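Type III effector (Vibrio parahaemolyticus, PDB 2QHQ) is of unknown function but belongs to the HopJ family of type III effectors and so may act as a secreted effector. Local coordinates at residues Ala79-Phe84 and Arg105-Thr110. Sequence-based numbering, arbitrary orientation.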
loop_
_atom_site.group_PDB
_atom_site.type_symbol
_atom_site.label_atom_id
_atom_site.label_comp_id
_atom_site.label_asym_id
_atom_site.label_seq_id
_atom_site.Cartn_x
_atom_site.Cartn_y
_atom_site.Cartn_z
ATOM N N ALA B 79 4.572 -6.621 -8.719
ATOM C CA ALA B 79 5.767 -5.867 -8.321
ATOM C C ALA B 79 6.284 -6.301 -6.945
ATOM O O ALA B 79 7.490 -6.328 -6.699
ATOM C CB ALA B 79 5.499 -4.364 -8.325
ATOM N N THR B 80 5.360 -6.590 -6.036
ATOM C CA THR B 80 5.729 -7.032 -4.680
ATOM C C THR B 80 6.404 -8.404 -4.740
ATOM O O THR B 80 7.466 -8.618 -4.145
ATOM C CB THR B 80 4.490 -7.045 -3.775
ATOM O OG1 THR B 80 3.895 -5.733 -3.788
ATOM C CG2 THR B 80 4.880 -7.418 -2.329
ATOM N N LEU B 81 5.834 -9.324 -5.512
ATOM C CA LEU B 81 6.501 -10.617 -5.718
ATOM C C LEU B 81 7.893 -10.459 -6.321
ATOM O O LEU B 81 8.833 -11.111 -5.879
ATOM C CB LEU B 81 5.646 -11.545 -6.578
ATOM C CG LEU B 81 4.386 -12.089 -5.916
ATOM C CD1 LEU B 81 3.460 -12.602 -7.031
ATOM C CD2 LEU B 81 4.741 -13.223 -4.945
ATOM N N ALA B 82 8.027 -9.550 -7.288
ATOM C CA ALA B 82 9.320 -9.310 -7.935
ATOM C C ALA B 82 10.410 -8.831 -6.962
ATOM O O ALA B 82 11.605 -9.099 -7.183
ATOM C CB ALA B 82 9.166 -8.329 -9.088
ATOM N N CYS B 83 10.004 -8.128 -5.901
ATOM C CA CYS B 83 10.952 -7.659 -4.887
ATOM C C CYS B 83 11.658 -8.819 -4.186
ATOM O O CYS B 83 12.754 -8.643 -3.644
ATOM C CB CYS B 83 10.241 -6.794 -3.852
ATOM S SG CYS B 83 9.856 -5.134 -4.510
ATOM N N PHE B 84 11.024 -10.001 -4.168
ATOM C CA PHE B 84 11.688 -11.178 -3.603
ATOM C C PHE B 84 12.781 -11.756 -4.502
ATOM O O PHE B 84 13.476 -12.699 -4.087
ATOM C CB PHE B 84 10.695 -12.295 -3.257
ATOM C CG PHE B 84 9.790 -11.982 -2.094
ATOM C CD1 PHE B 84 10.152 -12.358 -0.790
ATOM C CD2 PHE B 84 8.575 -11.336 -2.298
ATOM C CE1 PHE B 84 9.274 -12.111 0.308
ATOM C CE2 PHE B 84 7.704 -11.071 -1.206
ATOM C CZ PHE B 84 8.053 -11.449 0.080
ATOM N N ARG B 105 4.510 -18.006 -1.413
ATOM C CA ARG B 105 3.543 -18.951 -1.971
ATOM C C ARG B 105 2.107 -18.577 -1.608
ATOM O O ARG B 105 1.238 -18.685 -2.438
ATOM C CB ARG B 105 3.871 -20.384 -1.561
ATOM C CG ARG B 105 5.212 -20.868 -2.108
ATOM C CD ARG B 105 5.569 -22.268 -1.604
ATOM N NE ARG B 105 6.896 -22.639 -2.112
ATOM C CZ ARG B 105 7.138 -23.151 -3.319
ATOM N NH1 ARG B 105 6.149 -23.386 -4.198
ATOM N NH2 ARG B 105 8.387 -23.426 -3.657
ATOM N N ASN B 106 1.895 -18.080 -0.394
ATOM C CA ASN B 106 0.573 -17.633 0.026
ATOM C C ASN B 106 0.145 -16.365 -0.671
ATOM O O ASN B 106 -0.995 -16.237 -1.084
ATOM C CB ASN B 106 0.475 -17.475 1.545
ATOM C CG ASN B 106 0.062 -18.771 2.235
ATOM O OD1 ASN B 106 -1.132 -19.109 2.305
ATOM N ND2 ASN B 106 1.039 -19.515 2.710
ATOM N N PHE B 107 1.076 -15.441 -0.834
ATOM C CA PHE B 107 0.735 -14.152 -1.427
ATOM C C PHE B 107 0.375 -14.335 -2.906
ATOM O O PHE B 107 -0.467 -13.618 -3.429
ATOM C CB PHE B 107 1.899 -13.187 -1.245
ATOM C CG PHE B 107 1.623 -11.782 -1.722
ATOM C CD1 PHE B 107 0.851 -10.908 -0.952
ATOM C CD2 PHE B 107 2.169 -11.321 -2.921
ATOM C CE1 PHE B 107 0.618 -9.591 -1.388
ATOM C CE2 PHE B 107 1.936 -10.003 -3.363
ATOM C CZ PHE B 107 1.160 -9.144 -2.592
HETATM N N MSE B 108 1.028 -15.287 -3.581
HETATM C CA MSE B 108 0.651 -15.649 -4.956
HETATM C C MSE B 108 -0.815 -16.049 -5.111
HETATM O O MSE B 108 -1.432 -15.846 -6.182
HETATM C CB MSE B 108 1.543 -16.807 -5.421
HETATM C CG MSE B 108 2.857 -16.352 -5.946
HETATM SE SE MSE B 108 3.921 -17.975 -6.215
HETATM C CE MSE B 108 3.084 -18.627 -7.836
ATOM N N VAL B 109 -1.372 -16.633 -4.059
ATOM C CA VAL B 109 -2.750 -17.122 -4.095
ATOM C C VAL B 109 -3.737 -16.001 -3.737
ATOM O O VAL B 109 -4.654 -15.685 -4.516
ATOM C CB VAL B 109 -2.940 -18.359 -3.167
ATOM C CG1 VAL B 109 -4.429 -18.796 -3.136
ATOM C CG2 VAL B 109 -2.020 -19.530 -3.600
ATOM N N THR B 110 -3.522 -15.369 -2.586
ATOM C CA THR B 110 -4.505 -14.446 -1.997
ATOM C C THR B 110 -4.144 -12.959 -2.112
ATOM O O THR B 110 -4.978 -12.081 -1.830
ATOM C CB THR B 110 -4.767 -14.813 -0.515
ATOM O OG1 THR B 110 -3.532 -15.144 0.132
ATOM C CG2 THR B 110 -5.700 -16.031 -0.426
#
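A chi1 of -175° turns the Phe107 ring away from its own backbone N and sends it from helix 102-110 to Thr80 and Leu81, while Leu81, its CG lying beside its own backbone N, brings CD2 to both Phe107 and Met108 and CD1 to Met108. Helices 79-83 and 102-110 form an antiparallel helix pair within the HopJ family region, the axes of the two segments 171° apart in direction and 10.8 Å apart at closest approach. The side chains that span this distance meet through carbon atoms. Leu81 comes at the edge of the Phe107 ring, with CG in the ring plane and 3.8 Å from Phe107 CD2. Thr80 lies against the adjoining CE2 and CZ, its side chain crossing that of Phe107 at about a right angle; Thr80 CB approaches obliquely, 3.9 Å from Phe107 CE2, and its methyl CG2 lies 4.1 Å from Phe107 CZ. The hydroxyl OG1 of Thr80 is hydrogen-bonded to Asp76 O, four residues earlier, while CB and CG2 meet the ring. Phe107 also meets other aromatics: Trp112 edge-to-face, and the Phe67 ring with its plane at about 50°. Helix 86-92 adds Tyr88, which touches both Leu81 and Met108. Met108, a selenomethionine, uses only the first part of its chain against Leu81, the two side chains crossing nearly perpendicularly. Its CG reaches both branches of the leucine, 3.8 Å from Leu81 CD2 and 4.0 Å from Leu81 CD1.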